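Local coordinates for Ufm1-specific protease (Caenorhabditis elegans, PDB 5EJJ), which hydrolyses the peptide bond at the C-terminus of the ubiquitin-like modifier ufm-1 as a thiol protease and is required to localise a subset of odorant receptors to olfactory cilia, at residues Leu355-His360 and Pro378-His383; Leu95-Arg100 and Ser108-Met113; Ala180-Tyr185 and Asp251-Leu256; Gly134-Leu139 and Phe234-Thr239. All coordinates share one frame; numbering follows the deposited sequence.

Interaction 1 of 4, residues Leu355-His360 and Pro378-His383; sequences LIREPH and PYNYHH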
loop_
_atom_site.group_PDB
_atom_site.type_symbol
_atom_site.label_atom_id
_atom_site.label_comp_id
_atom_site.label_asym_id
_atom_site.label_seq_id
_atom_site.Cartn_x
_atom_site.Cartn_y
_atom_site.Cartn_z
ATOM N N LEU A 355 -14.439 -9.146 -3.265
ATOM C CA LEU A 355 -13.291 -10.010 -3.010
ATOM C C LEU A 355 -12.501 -9.579 -1.772
ATOM O O LEU A 355 -12.368 -8.385 -1.494
ATOM C CB LEU A 355 -12.358 -10.016 -4.231
ATOM C CG LEU A 355 -12.549 -10.971 -5.421
ATOM C CD1 LEU A 355 -13.960 -11.531 -5.481
ATOM C CD2 LEU A 355 -12.186 -10.270 -6.741
ATOM N N ILE A 356 -11.976 -10.566 -1.048
ATOM C CA ILE A 356 -11.097 -10.348 0.103
ATOM C C ILE A 356 -9.645 -10.094 -0.334
ATOM O O ILE A 356 -9.139 -10.765 -1.239
ATOM C CB ILE A 356 -11.137 -11.574 1.033
ATOM C CG1 ILE A 356 -12.557 -11.774 1.554
ATOM C CG2 ILE A 356 -10.119 -11.461 2.169
ATOM C CD1 ILE A 356 -12.685 -12.924 2.499
ATOM N N ARG A 357 -8.985 -9.118 0.300
ATOM C CA ARG A 357 -7.583 -8.805 0.003
ATOM C C ARG A 357 -6.704 -9.352 1.122
ATOM O O ARG A 357 -6.919 -9.037 2.290
ATOM C CB ARG A 357 -7.384 -7.292 -0.170
ATOM C CG ARG A 357 -5.984 -6.832 -0.587
ATOM C CD ARG A 357 -5.864 -5.309 -0.427
ATOM N NE ARG A 357 -4.631 -4.695 -0.942
ATOM C CZ ARG A 357 -4.587 -3.818 -1.955
ATOM N NH1 ARG A 357 -5.706 -3.453 -2.592
ATOM N NH2 ARG A 357 -3.420 -3.296 -2.338
ATOM N N GLU A 358 -5.741 -10.195 0.752
ATOM C CA GLU A 358 -4.789 -10.809 1.687
ATOM C C GLU A 358 -5.423 -11.479 2.912
ATOM O O GLU A 358 -5.375 -10.933 4.013
ATOM C CB GLU A 358 -3.732 -9.791 2.117
ATOM C CG GLU A 358 -2.827 -9.341 0.967
ATOM C CD GLU A 358 -1.637 -8.495 1.420
ATOM O OE1 GLU A 358 -1.855 -7.285 1.685
ATOM O OE2 GLU A 358 -0.498 -9.043 1.505
ATOM N N PRO A 359 -6.023 -12.670 2.725
ATOM C CA PRO A 359 -6.605 -13.380 3.864
ATOM C C PRO A 359 -5.517 -13.902 4.766
ATOM O O PRO A 359 -5.699 -13.904 5.972
ATOM C CB PRO A 359 -7.331 -14.553 3.212
ATOM C CG PRO A 359 -7.578 -14.110 1.821
ATOM C CD PRO A 359 -6.366 -13.330 1.458
ATOM N N HIS A 360 -4.385 -14.308 4.207
ATOM C CA HIS A 360 -3.333 -14.889 5.035
ATOM C C HIS A 360 -2.808 -13.907 6.077
ATOM O O HIS A 360 -2.004 -14.279 6.931
ATOM C CB HIS A 360 -2.177 -15.416 4.180
ATOM C CG HIS A 360 -1.046 -14.450 4.026
ATOM N ND1 HIS A 360 -1.051 -13.439 3.083
ATOM C CD2 HIS A 360 0.132 -14.343 4.686
ATOM C CE1 HIS A 360 0.074 -12.752 3.172
ATOM N NE2 HIS A 360 0.809 -13.280 4.139
ATOM N N PRO A 378 0.370 -7.877 -2.240
ATOM C CA PRO A 378 -1.046 -8.241 -2.020
ATOM C C PRO A 378 -1.702 -9.013 -3.197
ATOM O O PRO A 378 -1.196 -8.965 -4.317
ATOM C CB PRO A 378 -1.721 -6.872 -1.870
ATOM C CG PRO A 378 -0.970 -6.033 -2.822
ATOM C CD PRO A 378 0.496 -6.482 -2.698
ATOM N N TYR A 379 -2.826 -9.677 -2.928
ATOM C CA TYR A 379 -3.566 -10.472 -3.913
ATOM C C TYR A 379 -5.013 -10.556 -3.416
ATOM O O TYR A 379 -5.288 -10.180 -2.278
ATOM C CB TYR A 379 -2.984 -11.893 -3.988
ATOM C CG TYR A 379 -3.015 -12.561 -2.636
ATOM C CD1 TYR A 379 -4.116 -13.295 -2.228
ATOM C CD2 TYR A 379 -1.971 -12.395 -1.742
ATOM C CE1 TYR A 379 -4.168 -13.863 -0.983
ATOM C CE2 TYR A 379 -2.007 -12.963 -0.484
ATOM C CZ TYR A 379 -3.110 -13.697 -0.103
ATOM O OH TYR A 379 -3.153 -14.262 1.156
ATOM N N ASN A 380 -5.928 -11.072 -4.237
ATOM C CA ASN A 380 -7.285 -11.397 -3.762
ATOM C C ASN A 380 -7.535 -12.901 -3.664
ATOM O O ASN A 380 -6.798 -13.703 -4.233
ATOM C CB ASN A 380 -8.377 -10.774 -4.637
ATOM C CG ASN A 380 -8.528 -9.283 -4.419
ATOM O OD1 ASN A 380 -8.542 -8.806 -3.277
ATOM N ND2 ASN A 380 -8.636 -8.530 -5.521
ATOM N N TYR A 381 -8.593 -13.272 -2.952
ATOM C CA TYR A 381 -8.958 -14.671 -2.771
ATOM C C TYR A 381 -10.133 -15.022 -3.673
ATOM O O TYR A 381 -11.266 -14.651 -3.380
ATOM C CB TYR A 381 -9.350 -14.909 -1.316
ATOM C CG TYR A 381 -9.688 -16.342 -0.967
ATOM C CD1 TYR A 381 -9.304 -17.394 -1.791
ATOM C CD2 TYR A 381 -10.397 -16.640 0.191
ATOM C CE1 TYR A 381 -9.618 -18.697 -1.478
ATOM C CE2 TYR A 381 -10.710 -17.938 0.516
ATOM C CZ TYR A 381 -10.321 -18.965 -0.320
ATOM O OH TYR A 381 -10.636 -20.267 0.003
ATOM N N HIS A 382 -9.862 -15.734 -4.764
ATOM C CA HIS A 382 -10.926 -16.258 -5.616
ATOM C C HIS A 382 -11.170 -17.734 -5.310
ATOM O O HIS A 382 -10.264 -18.449 -4.875
ATOM C CB HIS A 382 -10.577 -16.099 -7.091
ATOM C CG HIS A 382 -10.207 -14.702 -7.477
ATOM N ND1 HIS A 382 -10.953 -13.955 -8.366
ATOM C CD2 HIS A 382 -9.164 -13.922 -7.110
ATOM C CE1 HIS A 382 -10.383 -12.776 -8.532
ATOM N NE2 HIS A 382 -9.298 -12.727 -7.777
ATOM N N HIS A 383 -12.398 -18.180 -5.561
ATOM C CA HIS A 383 -12.849 -19.521 -5.189
ATOM C C HIS A 383 -14.110 -19.940 -5.958
ATOM O O HIS A 383 -14.529 -19.277 -6.908
ATOM C CB HIS A 383 -13.120 -19.570 -3.690
ATOM C CG HIS A 383 -13.721 -18.304 -3.158
ATOM N ND1 HIS A 383 -14.837 -17.727 -3.717
ATOM C CD2 HIS A 383 -13.341 -17.495 -2.141
ATOM C CE1 HIS A 383 -15.126 -16.610 -3.067
ATOM N NE2 HIS A 383 -14.242 -16.456 -2.099
#
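Pro-359 and His-360 meet the outer end of the Tyr-379 ring where two irregular loops join through a single beta bridge, Arg-357 with Asn-380, the second in the C78 peptidase region. Backbone bonds Glu-358 N to Tyr-379 O (3.1 Å) and Tyr-381 N to Ile-356 O (3.1 Å) join them. The closely packed side is buried: Pro-359, His-360, Tyr-379 and Tyr-381. Tyr-379 CG sits between backbone N and carbonyl carbon (chi1 57°), bringing the phenol up against Pro-359, His-360 and Glu-358, whose CA lies over one face. Tyrosine suits the place because its OH serves two groups, taking the N-H of His-360 and bonding its imidazole. A phenylalanine here would probably leave His-360 N and ND1 without this partner and the imidazole freer to turn. Pro-359 CG rests 3.7 Å from Tyr-381 CB, and Tyr-381 OH bonds to the backbone O of Asp-520, probably an active-site residue. The other side is looser and partly exposed: Arg-357 runs alongside Pro-378, its NH2 near CG, while Glu-358 crosses it with its carboxylate against CA and CB. His-360 ND1 lies 3.0 Å from Tyr-379 OH, in the plane of the phenol ring.

Interaction 2 of 4, residues Leu95-Arg100 and Ser108-Met113; sequences LQLTSR and SEFLDM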
loop_
_atom_site.group_PDB
_atom_site.type_symbol
_atom_site.label_atom_id
_atom_site.label_comp_id
_atom_site.label_asym_id
_atom_site.label_seq_id
_atom_site.Cartn_x
_atom_site.Cartn_y
_atom_site.Cartn_z
ATOM N N LEU A 95 19.295 14.707 13.085
ATOM C CA LEU A 95 19.921 13.399 13.219
ATOM C C LEU A 95 21.364 13.512 12.733
ATOM O O LEU A 95 21.645 14.139 11.690
ATOM C CB LEU A 95 19.179 12.325 12.419
ATOM C CG LEU A 95 17.731 11.982 12.770
ATOM C CD1 LEU A 95 17.241 10.897 11.829
ATOM C CD2 LEU A 95 17.611 11.537 14.205
ATOM N N GLN A 96 22.283 12.925 13.495
ATOM C CA GLN A 96 23.663 12.845 13.045
ATOM C C GLN A 96 23.913 11.468 12.470
ATOM O O GLN A 96 23.623 10.458 13.103
ATOM C CB GLN A 96 24.614 13.164 14.186
ATOM C CG GLN A 96 24.416 14.571 14.732
ATOM C CD GLN A 96 24.599 15.633 13.663
ATOM O OE1 GLN A 96 25.385 15.467 12.723
ATOM N NE2 GLN A 96 23.866 16.734 13.799
ATOM N N LEU A 97 24.416 11.429 11.249
ATOM C CA LEU A 97 24.531 10.169 10.535
ATOM C C LEU A 97 25.877 10.042 9.845
ATOM O O LEU A 97 26.519 11.048 9.537
ATOM C CB LEU A 97 23.434 10.061 9.478
ATOM C CG LEU A 97 21.971 10.049 9.897
ATOM C CD1 LEU A 97 21.109 9.765 8.672
ATOM C CD2 LEU A 97 21.730 9.031 10.992
ATOM N N THR A 98 26.295 8.806 9.601
ATOM C CA THR A 98 27.516 8.540 8.860
ATOM C C THR A 98 27.177 7.557 7.754
ATOM O O THR A 98 26.178 6.829 7.855
ATOM C CB THR A 98 28.579 7.899 9.750
ATOM O OG1 THR A 98 28.291 6.503 9.903
ATOM C CG2 THR A 98 28.605 8.567 11.122
ATOM N N SER A 99 27.999 7.521 6.706
ATOM C CA SER A 99 27.752 6.606 5.594
ATOM C C SER A 99 28.107 5.178 5.992
ATOM O O SER A 99 27.590 4.209 5.417
ATOM C CB SER A 99 28.537 7.032 4.358
ATOM O OG SER A 99 27.948 8.167 3.735
ATOM N N ARG A 100 28.999 5.063 6.980
ATOM C CA ARG A 100 29.371 3.777 7.555
ATOM C C ARG A 100 28.098 3.200 8.147
ATOM O O ARG A 100 27.623 2.137 7.731
ATOM C CB ARG A 100 30.425 3.968 8.665
ATOM C CG ARG A 100 31.433 2.818 8.838
ATOM C CD ARG A 100 31.603 2.378 10.308
ATOM N NE ARG A 100 31.940 3.479 11.225
ATOM C CZ ARG A 100 32.210 3.343 12.535
ATOM N NH1 ARG A 100 32.202 2.141 13.111
ATOM N NH2 ARG A 100 32.497 4.412 13.281
ATOM N N SER A 108 23.364 -0.070 16.466
ATOM C CA SER A 108 24.506 0.022 17.364
ATOM C C SER A 108 25.121 1.480 17.315
ATOM O O SER A 108 25.121 2.215 18.321
ATOM C CB SER A 108 25.515 -1.163 17.046
ATOM O OG SER A 108 24.961 -2.364 16.400
ATOM N N GLU A 109 25.573 1.915 16.135
ATOM C CA GLU A 109 26.242 3.217 15.988
ATOM C C GLU A 109 25.301 4.416 16.080
ATOM O O GLU A 109 25.686 5.495 16.572
ATOM C CB GLU A 109 26.975 3.310 14.646
ATOM C CG GLU A 109 28.117 2.320 14.438
ATOM C CD GLU A 109 28.735 2.433 13.038
ATOM O OE1 GLU A 109 29.040 1.379 12.415
ATOM O OE2 GLU A 109 28.908 3.586 12.565
ATOM N N PHE A 110 24.084 4.232 15.558
ATOM C CA PHE A 110 23.067 5.293 15.515
ATOM C C PHE A 110 22.684 5.790 16.912
ATOM O O PHE A 110 22.446 6.980 17.114
ATOM C CB PHE A 110 21.808 4.845 14.750
ATOM C CG PHE A 110 20.654 5.806 14.882
ATOM C CD1 PHE A 110 20.548 6.900 14.036
ATOM C CD2 PHE A 110 19.690 5.632 15.873
ATOM C CE1 PHE A 110 19.496 7.797 14.162
ATOM C CE2 PHE A 110 18.633 6.539 16.011
ATOM C CZ PHE A 110 18.538 7.622 15.157
ATOM N N LEU A 111 22.617 4.881 17.873
ATOM C CA LEU A 111 22.252 5.284 19.213
ATOM C C LEU A 111 23.300 6.151 19.899
ATOM O O LEU A 111 22.947 6.988 20.728
ATOM C CB LEU A 111 21.953 4.067 20.057
ATOM C CG LEU A 111 20.737 3.318 19.535
ATOM C CD1 LEU A 111 20.528 2.043 20.379
ATOM C CD2 LEU A 111 19.485 4.237 19.510
ATOM N N ASP A 112 24.575 5.952 19.555
ATOM C CA ASP A 112 25.692 6.656 20.203
ATOM C C ASP A 112 25.821 8.070 19.688
ATOM O O ASP A 112 26.248 8.982 20.405
ATOM C CB ASP A 112 27.012 5.948 19.920
ATOM C CG ASP A 112 27.094 4.592 20.578
ATOM O OD1 ASP A 112 26.890 3.573 19.864
ATOM O OD2 ASP A 112 27.359 4.554 21.811
ATOM N N MET A 113 25.466 8.233 18.422
ATOM C CA MET A 113 25.519 9.526 17.780
ATOM C C MET A 113 24.278 10.387 18.066
ATOM O O MET A 113 24.279 11.593 17.780
ATOM C CB MET A 113 25.673 9.316 16.285
ATOM C CG MET A 113 26.544 10.324 15.621
ATOM S SD MET A 113 27.965 9.494 14.939
ATOM C CE MET A 113 28.729 8.912 16.464
#
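Met-113, at the end of the 108-113 segment, runs along strand 95-97 from Gln-96 to Thr-98. Its CB sits 4.0 Å from Gln-96 O, CG presses on Gln-96 CB at 3.7 Å, and a bend at chi2 (117°) carries SD onward to Thr-98 CG2, 4.0 Å away. A flexible, unbranched thioether suits this rim, since it can bend along the strand. Further in, Phe-110 meets two leucines at its ring edge: Leu-97 CD2 touches CD1 of Phe-110 at 3.9 Å, and Leu-95 CD2 touches its CZ at 4.1 Å. Thr-98 turns its hydroxyl elsewhere, capping Met-101 N at the start of helix 99-104. At the exposed end Glu-109 OE2 hovers over the guanidinium face of Arg-100, 3.3 Å from NE; the oxygen lies well out of that plane, so charge alone holds the pair. Helix 108-113 thus crosses strand 95-97 at 131° and packs against the outermost strand of a mixed four-stranded sheet, a helix-on-sheet layer of the N-terminal MPN domain.

Interaction 3 of 4, residues Ala180-Tyr185 and Asp251-Leu256; sequences AAQQKY and DSSLDL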
loop_
_atom_site.group_PDB
_atom_site.type_symbol
_atom_site.label_atom_id
_atom_site.label_comp_id
_atom_site.label_asym_id
_atom_site.label_seq_id
_atom_site.Cartn_x
_atom_site.Cartn_y
_atom_site.Cartn_z
ATOM N N ALA A 180 -17.329 21.432 23.913
ATOM C CA ALA A 180 -18.390 20.638 23.294
ATOM C C ALA A 180 -17.875 19.270 22.912
ATOM O O ALA A 180 -18.634 18.418 22.425
ATOM C CB ALA A 180 -18.937 21.349 22.077
ATOM N N ALA A 181 -16.579 19.073 23.152
ATOM C CA ALA A 181 -15.850 17.900 22.670
ATOM C C ALA A 181 -16.393 16.609 23.239
ATOM O O ALA A 181 -16.553 16.474 24.450
ATOM C CB ALA A 181 -14.366 18.027 22.981
ATOM N N GLN A 182 -16.672 15.663 22.351
ATOM C CA GLN A 182 -17.110 14.335 22.755
ATOM C C GLN A 182 -15.914 13.369 22.761
ATOM O O GLN A 182 -15.471 12.910 21.707
ATOM C CB GLN A 182 -18.213 13.846 21.809
ATOM C CG GLN A 182 -19.119 14.983 21.295
ATOM C CD GLN A 182 -20.124 14.537 20.224
ATOM O OE1 GLN A 182 -20.120 15.056 19.099
ATOM N NE2 GLN A 182 -21.004 13.588 20.577
ATOM N N GLN A 183 -15.389 13.069 23.944
ATOM C CA GLN A 183 -14.242 12.167 24.084
ATOM C C GLN A 183 -14.454 10.771 23.486
ATOM O O GLN A 183 -15.587 10.330 23.297
ATOM C CB GLN A 183 -13.879 12.046 25.553
ATOM C CG GLN A 183 -13.582 13.386 26.186
ATOM C CD GLN A 183 -12.372 14.037 25.558
ATOM O OE1 GLN A 183 -11.429 13.343 25.162
ATOM N NE2 GLN A 183 -12.388 15.374 25.450
ATOM N N LYS A 184 -13.355 10.086 23.180
ATOM C CA LYS A 184 -13.420 8.701 22.688
ATOM C C LYS A 184 -14.395 8.502 21.515
ATOM O O LYS A 184 -14.962 7.411 21.339
ATOM C CB LYS A 184 -13.783 7.753 23.834
ATOM C CG LYS A 184 -13.129 8.138 25.153
ATOM C CD LYS A 184 -12.112 7.120 25.623
ATOM C CE LYS A 184 -11.128 7.758 26.612
ATOM N NZ LYS A 184 -9.707 7.757 26.104
ATOM N N TYR A 185 -14.547 9.551 20.706
ATOM C CA TYR A 185 -15.669 9.662 19.792
ATOM C C TYR A 185 -15.824 8.507 18.803
ATOM O O TYR A 185 -16.945 8.166 18.455
ATOM C CB TYR A 185 -15.700 11.036 19.106
ATOM C CG TYR A 185 -16.960 11.284 18.290
ATOM C CD1 TYR A 185 -16.935 11.221 16.905
ATOM C CD2 TYR A 185 -18.171 11.567 18.900
ATOM C CE1 TYR A 185 -18.075 11.435 16.148
ATOM C CE2 TYR A 185 -19.322 11.784 18.148
ATOM C CZ TYR A 185 -19.269 11.714 16.766
ATOM O OH TYR A 185 -20.406 11.918 15.993
ATOM N N ASP A 251 -9.100 9.379 20.626
ATOM C CA ASP A 251 -9.199 10.840 20.414
ATOM C C ASP A 251 -10.619 11.396 20.325
ATOM O O ASP A 251 -11.561 10.681 19.977
ATOM C CB ASP A 251 -8.282 11.395 19.299
ATOM C CG ASP A 251 -8.362 10.603 18.008
ATOM O OD1 ASP A 251 -7.379 10.652 17.238
ATOM O OD2 ASP A 251 -9.386 9.933 17.752
ATOM N N SER A 252 -10.733 12.676 20.679
ATOM C CA SER A 252 -12.010 13.352 20.845
ATOM C C SER A 252 -12.484 13.895 19.532
ATOM O O SER A 252 -11.673 14.271 18.694
ATOM C CB SER A 252 -11.887 14.514 21.843
ATOM O OG SER A 252 -11.280 15.676 21.283
ATOM N N SER A 253 -13.803 13.945 19.365
ATOM C CA SER A 253 -14.444 14.521 18.179
ATOM C C SER A 253 -13.746 15.816 17.765
ATOM O O SER A 253 -13.653 16.111 16.586
ATOM C CB SER A 253 -15.946 14.761 18.426
ATOM O OG SER A 253 -16.188 15.883 19.282
ATOM N N LEU A 254 -13.223 16.570 18.730
ATOM C CA LEU A 254 -12.446 17.753 18.394
ATOM C C LEU A 254 -11.161 17.403 17.644
ATOM O O LEU A 254 -10.854 17.992 16.605
ATOM C CB LEU A 254 -12.094 18.562 19.633
ATOM C CG LEU A 254 -11.390 19.871 19.272
ATOM C CD1 LEU A 254 -12.321 20.787 18.504
ATOM C CD2 LEU A 254 -10.867 20.578 20.495
ATOM N N ASP A 255 -10.408 16.453 18.195
ATOM C CA ASP A 255 -9.175 15.974 17.577
ATOM C C ASP A 255 -9.460 15.502 16.156
ATOM O O ASP A 255 -8.668 15.760 15.249
ATOM C CB ASP A 255 -8.581 14.812 18.382
ATOM C CG ASP A 255 -7.919 15.254 19.696
ATOM O OD1 ASP A 255 -7.162 16.264 19.696
ATOM O OD2 ASP A 255 -8.148 14.559 20.727
ATOM N N LEU A 256 -10.588 14.812 15.966
ATOM C CA LEU A 256 -10.975 14.339 14.641
ATOM C C LEU A 256 -11.168 15.498 13.690
ATOM O O LEU A 256 -10.901 15.383 12.509
ATOM C CB LEU A 256 -12.281 13.551 14.682
ATOM C CG LEU A 256 -12.348 12.096 15.139
ATOM C CD1 LEU A 256 -11.455 11.158 14.335
ATOM C CD2 LEU A 256 -12.013 12.033 16.585
#
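Ser-253 stands with its CB over one face of the Tyr-185 ring, 4.0 Å from the centroid, at the start of helix 253-280 in the UfSP2 N-terminal family region. A capping box closes this helix end: Ser-252 N donates to Asp-255 OD2, and Ser-252 OG weakly accepts from Asp-255 N. A first torsion of -172°, CG anti to the backbone N, lays the Tyr-185 ring flat against Ser-253 CB, and the phenol hydroxyl reaches on to the backbone N of Val-172. The serine is small enough for this spot, and its two sides do different work: the methylene meets the ring, while OG accepts from Gln-182 N at 3.1 Å and bonds also to Gln-176 OE1. An alanine in place of Ser-253 would keep the CB against the ring but is likely to leave Gln-182 N and Gln-176 OE1 each short of a partner. On the other flank Ala-181 CB touches Leu-254 CB at 4.1 Å, and the bent chain of Gln-183 lays its amide beside Ser-252 CB. Two backbone bonds fasten the loop: Tyr-185 N to Asp-251 O, and a straight one (174°) in which Ser-253 N reaches Gln-182 O, 3.1 Å away, from above the carbonyl plane.

Interaction 4 of 4, residues Gly134-Leu139 and Phe234-Thr239; sequences GYEWSL and FTRLVT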
loop_
_atom_site.group_PDB
_atom_site.type_symbol
_atom_site.label_atom_id
_atom_site.label_comp_id
_atom_site.label_asym_id
_atom_site.label_seq_id
_atom_site.Cartn_x
_atom_site.Cartn_y
_atom_site.Cartn_z
ATOM N N GLY A 134 -15.094 17.931 -3.505
ATOM C CA GLY A 134 -14.855 18.547 -4.798
ATOM C C GLY A 134 -14.685 20.035 -4.652
ATOM O O GLY A 134 -15.199 20.629 -3.706
ATOM N N TYR A 135 -13.955 20.652 -5.566
ATOM C CA TYR A 135 -13.908 22.110 -5.572
ATOM C C TYR A 135 -13.643 22.639 -6.963
ATOM O O TYR A 135 -13.295 21.884 -7.867
ATOM C CB TYR A 135 -12.905 22.665 -4.554
ATOM C CG TYR A 135 -11.566 21.980 -4.576
ATOM C CD1 TYR A 135 -11.337 20.839 -3.818
ATOM C CD2 TYR A 135 -10.522 22.472 -5.349
ATOM C CE1 TYR A 135 -10.122 20.215 -3.840
ATOM C CE2 TYR A 135 -9.295 21.849 -5.365
ATOM C CZ TYR A 135 -9.111 20.718 -4.613
ATOM O OH TYR A 135 -7.898 20.086 -4.620
ATOM N N GLU A 136 -13.841 23.935 -7.140
ATOM C CA GLU A 136 -13.663 24.541 -8.443
ATOM C C GLU A 136 -12.706 25.734 -8.379
ATOM O O GLU A 136 -12.730 26.522 -7.436
ATOM C CB GLU A 136 -15.020 24.939 -8.991
ATOM C CG GLU A 136 -14.993 25.640 -10.319
ATOM C CD GLU A 136 -16.387 26.041 -10.755
ATOM O OE1 GLU A 136 -17.116 26.642 -9.919
ATOM O OE2 GLU A 136 -16.756 25.737 -11.917
ATOM N N TRP A 137 -11.844 25.834 -9.386
ATOM C CA TRP A 137 -10.761 26.818 -9.411
ATOM C C TRP A 137 -10.739 27.536 -10.730
ATOM O O TRP A 137 -10.780 26.898 -11.784
ATOM C CB TRP A 137 -9.416 26.127 -9.269
ATOM C CG TRP A 137 -9.047 25.877 -7.897
ATOM C CD1 TRP A 137 -9.785 26.175 -6.803
ATOM C CD2 TRP A 137 -7.836 25.277 -7.432
ATOM N NE1 TRP A 137 -9.113 25.800 -5.666
ATOM C CE2 TRP A 137 -7.907 25.247 -6.016
ATOM C CE3 TRP A 137 -6.701 24.767 -8.066
ATOM C CZ2 TRP A 137 -6.874 24.732 -5.206
ATOM C CZ3 TRP A 137 -5.665 24.257 -7.258
ATOM C CH2 TRP A 137 -5.766 24.247 -5.838
ATOM N N SER A 138 -10.648 28.861 -10.674
ATOM C CA SER A 138 -10.597 29.660 -11.886
ATOM C C SER A 138 -9.222 30.271 -12.100
ATOM O O SER A 138 -8.685 30.950 -11.220
ATOM C CB SER A 138 -11.672 30.732 -11.853
ATOM O OG SER A 138 -12.859 30.231 -12.436
ATOM N N LEU A 139 -8.657 30.011 -13.280
ATOM C CA LEU A 139 -7.336 30.522 -13.645
ATOM C C LEU A 139 -7.358 31.513 -14.828
ATOM O O LEU A 139 -7.575 31.123 -15.981
ATOM C CB LEU A 139 -6.402 29.354 -13.950
ATOM C CG LEU A 139 -6.317 28.288 -12.852
ATOM C CD1 LEU A 139 -5.119 27.383 -13.097
ATOM C CD2 LEU A 139 -6.228 28.922 -11.475
ATOM N N PHE A 234 -10.362 33.069 -19.088
ATOM C CA PHE A 234 -10.005 32.278 -17.891
ATOM C C PHE A 234 -10.268 30.777 -18.052
ATOM O O PHE A 234 -11.076 30.367 -18.880
ATOM C CB PHE A 234 -10.710 32.796 -16.621
ATOM C CG PHE A 234 -12.167 32.374 -16.502
ATOM C CD1 PHE A 234 -12.533 31.271 -15.737
ATOM C CD2 PHE A 234 -13.171 33.087 -17.144
ATOM C CE1 PHE A 234 -13.870 30.881 -15.627
ATOM C CE2 PHE A 234 -14.506 32.700 -17.033
ATOM C CZ PHE A 234 -14.852 31.596 -16.275
ATOM N N THR A 235 -9.578 29.971 -17.246
ATOM C CA THR A 235 -9.750 28.510 -17.226
ATOM C C THR A 235 -10.381 28.072 -15.908
ATOM O O THR A 235 -9.875 28.410 -14.829
ATOM C CB THR A 235 -8.397 27.790 -17.341
ATOM O OG1 THR A 235 -7.496 28.579 -18.132
ATOM C CG2 THR A 235 -8.582 26.432 -17.959
ATOM N N ARG A 236 -11.490 27.339 -15.974
ATOM C CA ARG A 236 -12.089 26.823 -14.744
ATOM C C ARG A 236 -11.777 25.343 -14.620
ATOM O O ARG A 236 -12.059 24.553 -15.511
ATOM C CB ARG A 236 -13.597 27.113 -14.626
ATOM C CG ARG A 236 -14.448 26.540 -15.756
ATOM C CD ARG A 236 -15.943 26.632 -15.456
ATOM N NE ARG A 236 -16.384 25.670 -14.438
ATOM C CZ ARG A 236 -16.737 24.409 -14.692
ATOM N NH1 ARG A 236 -16.687 23.940 -15.931
ATOM N NH2 ARG A 236 -17.141 23.610 -13.708
ATOM N N LEU A 237 -11.164 24.998 -13.496
ATOM C CA LEU A 237 -10.635 23.676 -13.245
ATOM C C LEU A 237 -11.490 23.015 -12.164
ATOM O O LEU A 237 -11.826 23.659 -11.161
ATOM C CB LEU A 237 -9.178 23.841 -12.806
ATOM C CG LEU A 237 -8.298 22.741 -12.218
ATOM C CD1 LEU A 237 -8.431 21.397 -12.923
ATOM C CD2 LEU A 237 -6.869 23.251 -12.275
ATOM N N VAL A 238 -11.886 21.758 -12.382
ATOM C CA VAL A 238 -12.629 21.042 -11.339
ATOM C C VAL A 238 -11.892 19.833 -10.781
ATOM O O VAL A 238 -11.375 19.009 -11.512
ATOM C CB VAL A 238 -14.044 20.668 -11.751
ATOM C CG1 VAL A 238 -14.746 20.032 -10.602
ATOM C CG2 VAL A 238 -14.779 21.902 -12.133
ATOM N N THR A 239 -11.826 19.768 -9.462
ATOM C CA THR A 239 -11.062 18.749 -8.774
ATOM C C THR A 239 -12.008 18.045 -7.838
ATOM O O THR A 239 -12.667 18.708 -7.019
ATOM C CB THR A 239 -9.947 19.396 -7.920
ATOM O OG1 THR A 239 -9.262 20.393 -8.695
ATOM C CG2 THR A 239 -8.953 18.349 -7.429
#
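Tyr-135 CG lies between its backbone N and carbonyl carbon (chi1 46°), laying the ring over Thr-239 CB, which is 3.9 Å from the centroid; Thr-239 puts CG2 anti to its backbone N (OG1 at chi1 -46°), carrying that methyl to the hydroxyl end, 3.5 Å from Tyr-135 OH. That hydroxyl is itself bonded to Thr-271. A beta-branched residue suits a strand and gives the ring a broad carbon surface. The strands run antiparallel, 235-247 being the edge strand of a mixed five-stranded sheet beside 127-139. Hydrogen-bonded pairs are Tyr-135 with Thr-239, Trp-137 with Leu-237 and Leu-139 with Thr-235; on their face helices 144-156 and 253-280 cover Tyr-135, Trp-137, Leu-139 and Thr-239, and Leu-237 meets Val-285 of a loop. On the opposite face, largely exposed, Glu-136, Ser-138, Arg-236 and Val-238 stand. Bent at chi3, Arg-236 turns the edge of its guanidinium to Glu-136 and grips one oxygen, OE2, with NE and NH2 (2.8 Å from NH2), the oxygen in the guanidinium plane and the carboxylate turned 89° to it. Nearer the end of the pairing, Ser-138 OG lies 3.4 Å from Phe-234 CE1, and Thr-235 N donates to Leu-139 O.

Along the chain interaction 2 comes first, closing within the N-terminal MPN domain. Interactions 4 and 3 then cross: 134-139 and 180-185 are followed by their partners 234-239 and 251-256. Strand 235-247 leads into helix 253-280, whose first turn belongs to interaction 3 and whose later residues pack on the sheet face of interaction 4; their centres lie 34 Å apart, nearest atoms about 17 Å. Interaction 1 comes last, in the protease part beside the probable active site, its centre 35 to 41 Å from the others. The four do not touch; interactions 3 and 4 belong to one connected strand-helix unit, while 1 and 2 lie apart, on opposite sides of the chain's centre.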